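Local structure of 6-phosphogluconolactonase (Shewanella baltica, 3NWP) at residues 189-194 with 200-205; 74-77 with 81-84. The protein probably hydrolyses 6-phosphogluconolactone to 6-phosphogluconate, the second step of the oxidative pentose phosphate pathway. All coordinates share one frame; numbering follows the deposited sequence.

Contact 1: residues 189-194 with 200-205; sequences IYLHLV and SVYRQA
Leu193 on strand 189-194 and Tyr202 on helix 196-206 mark the closest approach of the two backbones, their CA atoms 8.7 Å apart, and no hydrogen bond passes between the segments. The contact is made by three buried side chains. Leu191 and Leu193, two residues apart on the strand, both point toward the helix. Tyr202 points back at them. The tightest touch is Leu193 CD1 against Tyr202 CB, at 3.8 Å. The same methyl lies 4.1 Å from Tyr202 CG, so it sits at the root of the ring. The two side chains cross at about a right angle. Leu193 has CG anti to its carbonyl carbon (chi1 -53°) and an extended second torsion (chi2 177°), which carries CD1 out to the helix. Leu191 reaches the ring further along: its CD2 is 4.5 Å from Tyr202 CD1, a looser touch. Both methyls approach the ring obliquely.

The chain leaves the strand and turns almost at once into the helix, which packs back on the sheet. This is the strand-to-helix half of a beta-alpha-beta crossover. Strand 227-232, reached later in the chain, lies parallel to 189-194 in the mixed sheet, as befits a Rossmann-like alpha/beta fold. Its Val229 touches both Leu193 and Tyr202, and Trp231 also packs on Leu193. Leu191 also packs on Leu135 of strand 132-135, the parallel neighbour at the other edge of 189-194.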
ATOM      1  N   ILE A 189       5.331  -0.975   7.955  1.00 11.44           N
ATOM      2  CA  ILE A 189       5.077  -1.282   6.566  1.00 11.77           C
ATOM      3  C   ILE A 189       5.390  -2.738   6.317  1.00 13.20           C
ATOM      4  O   ILE A 189       6.373  -3.308   6.846  1.00 13.33           O
ATOM      5  CB  ILE A 189       6.028  -0.391   5.690  1.00 13.06           C
ATOM      6  CG1 ILE A 189       5.672   1.078   5.865  1.00 13.12           C
ATOM      7  CG2 ILE A 189       5.964  -0.848   4.233  1.00 13.39           C
ATOM      8  CD1 ILE A 189       6.673   2.048   5.233  1.00 14.82           C
ATOM      9  N   TYR A 190       4.539  -3.386   5.500  1.00 12.60           N
ATOM     10  CA  TYR A 190       4.764  -4.745   4.986  1.00 13.21           C
ATOM     11  C   TYR A 190       4.925  -4.678   3.499  1.00 14.06           C
ATOM     12  O   TYR A 190       4.189  -3.916   2.863  1.00 14.94           O
ATOM     13  CB  TYR A 190       3.577  -5.641   5.319  1.00 13.17           C
ATOM     14  CG  TYR A 190       3.447  -5.900   6.784  1.00 12.41           C
ATOM     15  CD1 TYR A 190       4.276  -6.795   7.413  1.00 14.97           C
ATOM     16  CD2 TYR A 190       2.494  -5.258   7.562  1.00 13.52           C
ATOM     17  CE1 TYR A 190       4.213  -6.976   8.798  1.00 16.43           C
ATOM     18  CE2 TYR A 190       2.367  -5.487   8.924  1.00 13.20           C
ATOM     19  CZ  TYR A 190       3.235  -6.375   9.536  1.00 15.16           C
ATOM     20  OH  TYR A 190       3.158  -6.576  10.908  1.00 17.08           O
ATOM     21  N   LEU A 191       5.924  -5.347   2.942  1.00 12.52           N
ATOM     22  CA  LEU A 191       6.039  -5.497   1.514  1.00 12.30           C
ATOM     23  C   LEU A 191       5.748  -6.955   1.169  1.00 13.12           C
ATOM     24  O   LEU A 191       6.491  -7.847   1.608  1.00 13.53           O
ATOM     25  CB  LEU A 191       7.448  -5.135   1.055  1.00 12.85           C
ATOM     26  CG  LEU A 191       7.711  -5.250  -0.425  1.00 13.89           C
ATOM     27  CD1 LEU A 191       6.751  -4.345  -1.274  1.00 13.32           C
ATOM     28  CD2 LEU A 191       9.175  -4.917  -0.747  1.00 15.51           C
ATOM     29  N   HIS A 192       4.678  -7.219   0.409  1.00 12.90           N
ATOM     30  CA  HIS A 192       4.151  -8.539   0.126  1.00 12.94           C
ATOM     31  C   HIS A 192       4.560  -8.874  -1.286  1.00 14.74           C
ATOM     32  O   HIS A 192       4.060  -8.267  -2.265  1.00 15.06           O
ATOM     33  CB  HIS A 192       2.663  -8.487   0.308  1.00 13.76           C
ATOM     34  CG  HIS A 192       1.949  -9.769   0.036  1.00 14.72           C
ATOM     35  ND1 HIS A 192       0.565  -9.852   0.110  1.00 17.51           N
ATOM     36  CD2 HIS A 192       2.398 -11.020  -0.217  1.00 16.40           C
ATOM     37  CE1 HIS A 192       0.214 -11.100  -0.161  1.00 20.70           C
ATOM     38  NE2 HIS A 192       1.298 -11.831  -0.353  1.00 18.13           N
ATOM     39  N   LEU A 193       5.443  -9.858  -1.411  1.00 14.40           N
ATOM     40  CA  LEU A 193       5.963 -10.294  -2.693  1.00 14.67           C
ATOM     41  C   LEU A 193       5.738 -11.798  -2.917  1.00 15.41           C
ATOM     42  O   LEU A 193       5.825 -12.593  -1.977  1.00 14.58           O
ATOM     43  CB  LEU A 193       7.481 -10.068  -2.758  1.00 14.43           C
ATOM     44  CG  LEU A 193       8.016  -8.690  -2.444  1.00 14.85           C
ATOM     45  CD1 LEU A 193       9.555  -8.693  -2.493  1.00 17.05           C
ATOM     46  CD2 LEU A 193       7.425  -7.689  -3.459  1.00 16.05           C
ATOM     47  N   VAL A 194       5.453 -12.209  -4.160  1.00 15.61           N
ATOM     48  CA  VAL A 194       5.329 -13.605  -4.519  1.00 15.95           C
ATOM     49  C   VAL A 194       6.104 -13.900  -5.803  1.00 15.89           C
ATOM     50  O   VAL A 194       5.936 -13.170  -6.803  1.00 17.71           O
ATOM     51  CB  VAL A 194       3.848 -14.043  -4.652  1.00 17.86           C
ATOM     52  CG1 VAL A 194       3.713 -15.536  -5.123  1.00 19.61           C
ATOM     53  CG2 VAL A 194       3.132 -13.823  -3.322  1.00 20.92           C
ATOM     54  N   SER A 200      13.924 -11.733  -7.475  0.50 16.98           N
ATOM     55  CA  SER A 200      15.052 -11.196  -8.242  0.50 18.99           C
ATOM     56  C   SER A 200      15.023  -9.653  -8.280  0.50 19.63           C
ATOM     57  O   SER A 200      16.046  -9.001  -8.082  0.50 18.33           O
ATOM     58  CB  SER A 200      15.018 -11.747  -9.679  0.50 21.68           C
ATOM     59  OG  SER A 200      16.082 -11.190 -10.445  0.50 22.51           O
ATOM     60  N   VAL A 201      13.846  -9.084  -8.528  1.00 18.28           N
ATOM     61  CA  VAL A 201      13.673  -7.620  -8.568  1.00 17.42           C
ATOM     62  C   VAL A 201      13.938  -6.991  -7.204  1.00 17.58           C
ATOM     63  O   VAL A 201      14.533  -5.943  -7.089  1.00 17.00           O
ATOM     64  CB  VAL A 201      12.283  -7.247  -9.148  1.00 17.62           C
ATOM     65  CG1 VAL A 201      11.999  -5.747  -9.066  1.00 16.17           C
ATOM     66  CG2 VAL A 201      12.170  -7.824 -10.587  1.00 18.40           C
ATOM     67  N   TYR A 202      13.475  -7.645  -6.130  1.00 15.29           N
ATOM     68  CA  TYR A 202      13.773  -7.177  -4.756  1.00 15.34           C
ATOM     69  C   TYR A 202      15.304  -7.141  -4.518  1.00 16.54           C
ATOM     70  O   TYR A 202      15.830  -6.174  -3.987  1.00 16.60           O
ATOM     71  CB  TYR A 202      13.053  -8.063  -3.724  1.00 15.52           C
ATOM     72  CG  TYR A 202      13.526  -7.852  -2.300  1.00 15.71           C
ATOM     73  CD1 TYR A 202      13.212  -6.711  -1.573  1.00 16.17           C
ATOM     74  CD2 TYR A 202      14.223  -8.839  -1.670  1.00 15.79           C
ATOM     75  CE1 TYR A 202      13.648  -6.531  -0.269  1.00 14.64           C
ATOM     76  CE2 TYR A 202      14.656  -8.672  -0.380  1.00 17.39           C
ATOM     77  CZ  TYR A 202      14.360  -7.510   0.306  1.00 15.56           C
ATOM     78  OH  TYR A 202      14.822  -7.397   1.591  1.00 17.25           O
ATOM     79  N   ARG A 203      16.001  -8.203  -4.893  1.00 17.05           N
ATOM     80  CA  ARG A 203      17.459  -8.215  -4.752  1.00 17.78           C
ATOM     81  C   ARG A 203      18.082  -7.074  -5.573  1.00 19.35           C
ATOM     82  O   ARG A 203      19.026  -6.425  -5.112  1.00 18.35           O
ATOM     83  CB  ARG A 203      18.025  -9.588  -5.178  1.00 18.90           C
ATOM     84  CG  ARG A 203      17.585 -10.735  -4.281  1.00 21.84           C
ATOM     85  CD  ARG A 203      18.144 -10.686  -2.918  1.00 22.52           C
ATOM     86  NE  ARG A 203      19.620 -10.698  -2.929  1.00 26.84           N
ATOM     87  CZ  ARG A 203      20.384 -10.664  -1.842  1.00 33.28           C
ATOM     88  NH1 ARG A 203      19.861 -10.715  -0.612  1.00 21.80           N
ATOM     89  NH2 ARG A 203      21.700 -10.667  -2.006  1.00 32.96           N
ATOM     90  N   GLN A 204      17.578  -6.830  -6.780  0.50 17.87           N
ATOM     91  CA  GLN A 204      18.052  -5.671  -7.546  0.50 17.13           C
ATOM     92  C   GLN A 204      17.796  -4.374  -6.818  0.50 17.52           C
ATOM     93  O   GLN A 204      18.633  -3.465  -6.804  0.50 18.45           O
ATOM     94  CB  GLN A 204      17.402  -5.579  -8.916  0.50 18.61           C
ATOM     95  CG  GLN A 204      17.787  -6.669  -9.853  0.50 15.77           C
ATOM     96  CD  GLN A 204      17.097  -6.471 -11.172  0.50 23.64           C
ATOM     97  OE1 GLN A 204      15.953  -6.872 -11.347  0.50 29.52           O
ATOM     98  NE2 GLN A 204      17.752  -5.777 -12.078  0.50 26.48           N
ATOM     99  N   ALA A 205      16.615  -4.247  -6.202  1.00 15.58           N
ATOM    100  CA  ALA A 205      16.325  -3.052  -5.471  1.00 15.70           C
ATOM    101  C   ALA A 205      17.343  -2.795  -4.370  1.00 16.93           C
ATOM    102  O   ALA A 205      17.715  -1.658  -4.133  1.00 17.17           O
ATOM    103  CB  ALA A 205      14.880  -3.100  -4.852  1.00 15.83           C
TER

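Contact 2: residues 74-77 with 81-84; sequences RWVE and DASN
Arg74 curls over its own loop and donates from NH1 to the backbone carbonyl O of Ala82, at 2.9 Å. The N-H points at the oxygen at 156°. The oxygen lies near the guanidinium plane, while NH1 is tilted 24° from the carbonyl plane. A bend at chi2 (76°) brings the chain round, and its CD lies only 3.3 Å from Ala82 O. Asn84 OD1 sits over one guanidinium face, offset toward the rim. A water joins the two side chains by accepting from Arg74 NE at 2.9 Å and, at a longer 3.3 Å, from Asn84 ND2. That amide nitrogen also donates to Asp72 O. Replacing Arg74 by a leucine would probably leave Ala82 O without this donor and the water without the N-H of NE. Beside the polar bond, Val76 CG2 packs 3.8 Å from Ser83 N and 4.2 Å from Ala82 CB. Glu77 O lies 3.4 Å from Ser83 CB. The loop links strand 66-74 to helix 84-91. Ser83 is the N-cap of that helix, its OG bonded to Arg86 N, and His173, just before strand 175-178, touches Arg74, Val76 and Ala82.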
ATOM      1  N   ARG A  74      -6.139   3.721  -9.735  1.00 17.31           N
ATOM      2  CA  ARG A  74      -6.229   4.055 -11.162  1.00 17.45           C
ATOM      3  C   ARG A  74      -7.425   4.964 -11.354  1.00 18.18           C
ATOM      4  O   ARG A  74      -8.507   4.757 -10.745  1.00 18.57           O
ATOM      5  CB  ARG A  74      -6.398   2.788 -11.986  1.00 18.69           C
ATOM      6  CG  ARG A  74      -5.178   1.855 -12.050  1.00 20.46           C
ATOM      7  CD  ARG A  74      -4.974   1.056 -10.756  1.00 19.92           C
ATOM      8  NE  ARG A  74      -3.890   0.100 -10.903  1.00 20.17           N
ATOM      9  CZ  ARG A  74      -3.979  -1.047 -11.574  1.00 26.70           C
ATOM     10  NH1 ARG A  74      -5.130  -1.450 -12.137  1.00 27.45           N
ATOM     11  NH2 ARG A  74      -2.900  -1.822 -11.675  1.00 27.10           N
ATOM     12  N   TRP A  75      -7.265   6.002 -12.184  1.00 18.65           N
ATOM     13  CA  TRP A  75      -8.360   6.979 -12.364  1.00 19.34           C
ATOM     14  C   TRP A  75      -9.385   6.429 -13.390  1.00 21.71           C
ATOM     15  O   TRP A  75      -9.414   6.829 -14.607  1.00 23.70           O
ATOM     16  CB  TRP A  75      -7.816   8.374 -12.728  1.00 20.31           C
ATOM     17  CG  TRP A  75      -8.741   9.419 -12.309  1.00 18.96           C
ATOM     18  CD1 TRP A  75      -9.673  10.107 -13.088  1.00 20.07           C
ATOM     19  CD2 TRP A  75      -8.911   9.896 -10.988  1.00 16.63           C
ATOM     20  NE1 TRP A  75     -10.384  10.975 -12.301  1.00 20.39           N
ATOM     21  CE2 TRP A  75      -9.945  10.871 -11.007  1.00 18.46           C
ATOM     22  CE3 TRP A  75      -8.310   9.578  -9.767  1.00 17.90           C
ATOM     23  CZ2 TRP A  75     -10.372  11.517  -9.872  1.00 21.77           C
ATOM     24  CZ3 TRP A  75      -8.726  10.214  -8.632  1.00 19.94           C
ATOM     25  CH2 TRP A  75      -9.762  11.189  -8.679  1.00 21.17           C
ATOM     26  N   VAL A  76     -10.195   5.487 -12.897  1.00 20.68           N
ATOM     27  CA  VAL A  76     -11.195   4.771 -13.643  1.00 21.08           C
ATOM     28  C   VAL A  76     -12.369   4.633 -12.673  1.00 22.18           C
ATOM     29  O   VAL A  76     -12.207   4.849 -11.456  1.00 21.69           O
ATOM     30  CB  VAL A  76     -10.720   3.384 -14.098  1.00 23.86           C
ATOM     31  CG1 VAL A  76      -9.489   3.441 -15.088  1.00 21.76           C
ATOM     32  CG2 VAL A  76     -10.417   2.482 -12.872  1.00 21.73           C
ATOM     33  N   GLU A  77     -13.567   4.304 -13.178  1.00 23.59           N
ATOM     34  CA  GLU A  77     -14.703   4.160 -12.291  1.00 26.76           C
ATOM     35  C   GLU A  77     -14.431   3.095 -11.234  1.00 22.42           C
ATOM     36  O   GLU A  77     -13.762   2.102 -11.502  1.00 24.00           O
ATOM     37  CB  GLU A  77     -15.968   3.762 -13.070  1.00 28.16           C
ATOM     38  CG  GLU A  77     -16.453   4.809 -14.076  1.00 35.13           C
ATOM     39  CD  GLU A  77     -16.933   6.046 -13.395  1.00 48.17           C
ATOM     40  OE1 GLU A  77     -17.865   5.921 -12.572  1.00 57.56           O
ATOM     41  OE2 GLU A  77     -16.380   7.134 -13.676  1.00 55.51           O
ATOM     42  N   ASP A  81     -12.857  -2.807 -14.075  0.50 28.39           N
ATOM     43  CA  ASP A  81     -11.865  -3.867 -13.952  0.50 29.60           C
ATOM     44  C   ASP A  81     -10.603  -3.357 -13.253  0.50 27.51           C
ATOM     45  O   ASP A  81     -10.159  -3.916 -12.254  0.50 25.45           O
ATOM     46  CB  ASP A  81     -11.485  -4.387 -15.343  0.50 33.11           C
ATOM     47  CG  ASP A  81     -10.497  -5.537 -15.294  0.50 36.93           C
ATOM     48  OD1 ASP A  81     -10.759  -6.519 -14.570  0.50 44.97           O
ATOM     49  OD2 ASP A  81      -9.461  -5.462 -15.993  0.50 42.07           O
ATOM     50  N   ALA A  82     -10.084  -2.241 -13.753  1.00 26.84           N
ATOM     51  CA  ALA A  82      -8.802  -1.703 -13.283  1.00 26.29           C
ATOM     52  C   ALA A  82      -8.846  -0.974 -11.932  1.00 21.12           C
ATOM     53  O   ALA A  82      -7.805  -0.452 -11.502  1.00 21.75           O
ATOM     54  CB  ALA A  82      -8.193  -0.785 -14.385  1.00 28.53           C
ATOM     55  N   SER A  83      -9.996  -0.926 -11.251  1.00 20.61           N
ATOM     56  CA  SER A  83     -10.112  -0.187 -10.004  1.00 18.50           C
ATOM     57  C   SER A  83      -9.549  -0.981  -8.822  1.00 20.39           C
ATOM     58  O   SER A  83      -9.956  -2.127  -8.592  1.00 21.35           O
ATOM     59  CB  SER A  83     -11.556   0.150  -9.708  1.00 19.96           C
ATOM     60  OG  SER A  83     -11.665   0.817  -8.462  1.00 20.99           O
ATOM     61  N   ASN A  84      -8.672  -0.368  -8.038  1.00 19.05           N
ATOM     62  CA  ASN A  84      -8.217  -1.001  -6.777  1.00 17.64           C
ATOM     63  C   ASN A  84      -9.342  -1.001  -5.742  1.00 18.09           C
ATOM     64  O   ASN A  84      -9.500  -1.987  -4.991  1.00 18.10           O
ATOM     65  CB  ASN A  84      -7.006  -0.258  -6.217  1.00 18.19           C
ATOM     66  CG  ASN A  84      -5.737  -0.472  -7.029  1.00 18.83           C
ATOM     67  OD1 ASN A  84      -5.600  -1.460  -7.774  1.00 21.65           O
ATOM     68  ND2 ASN A  84      -4.788   0.478  -6.911  1.00 18.00           N
TER
HETATM   69  O   HOH W   1      -2.067   0.273  -8.699  1.00 17.41           O

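In the fold
Both contacts lie where a strand of the mixed sheet gives way to the next helix, yet they share no strand or helix. Contact 1 is buried and joins strand 189-194 to helix 196-206 through apolar side chains. Contact 2 is partly buried and lies within one loop, between strand 66-74 and helix 84-91. It relies on a side-chain-to-backbone hydrogen bond and a bridging water, together with Val76 packed against Ala82 and Ser83. It nevertheless covers more surface, 272 Å² against 90 Å². The centres are 24 Å apart and the nearest atoms about 13 Å, so the contacts do not touch. In sequence, both segments of contact 2 come well before those of contact 1.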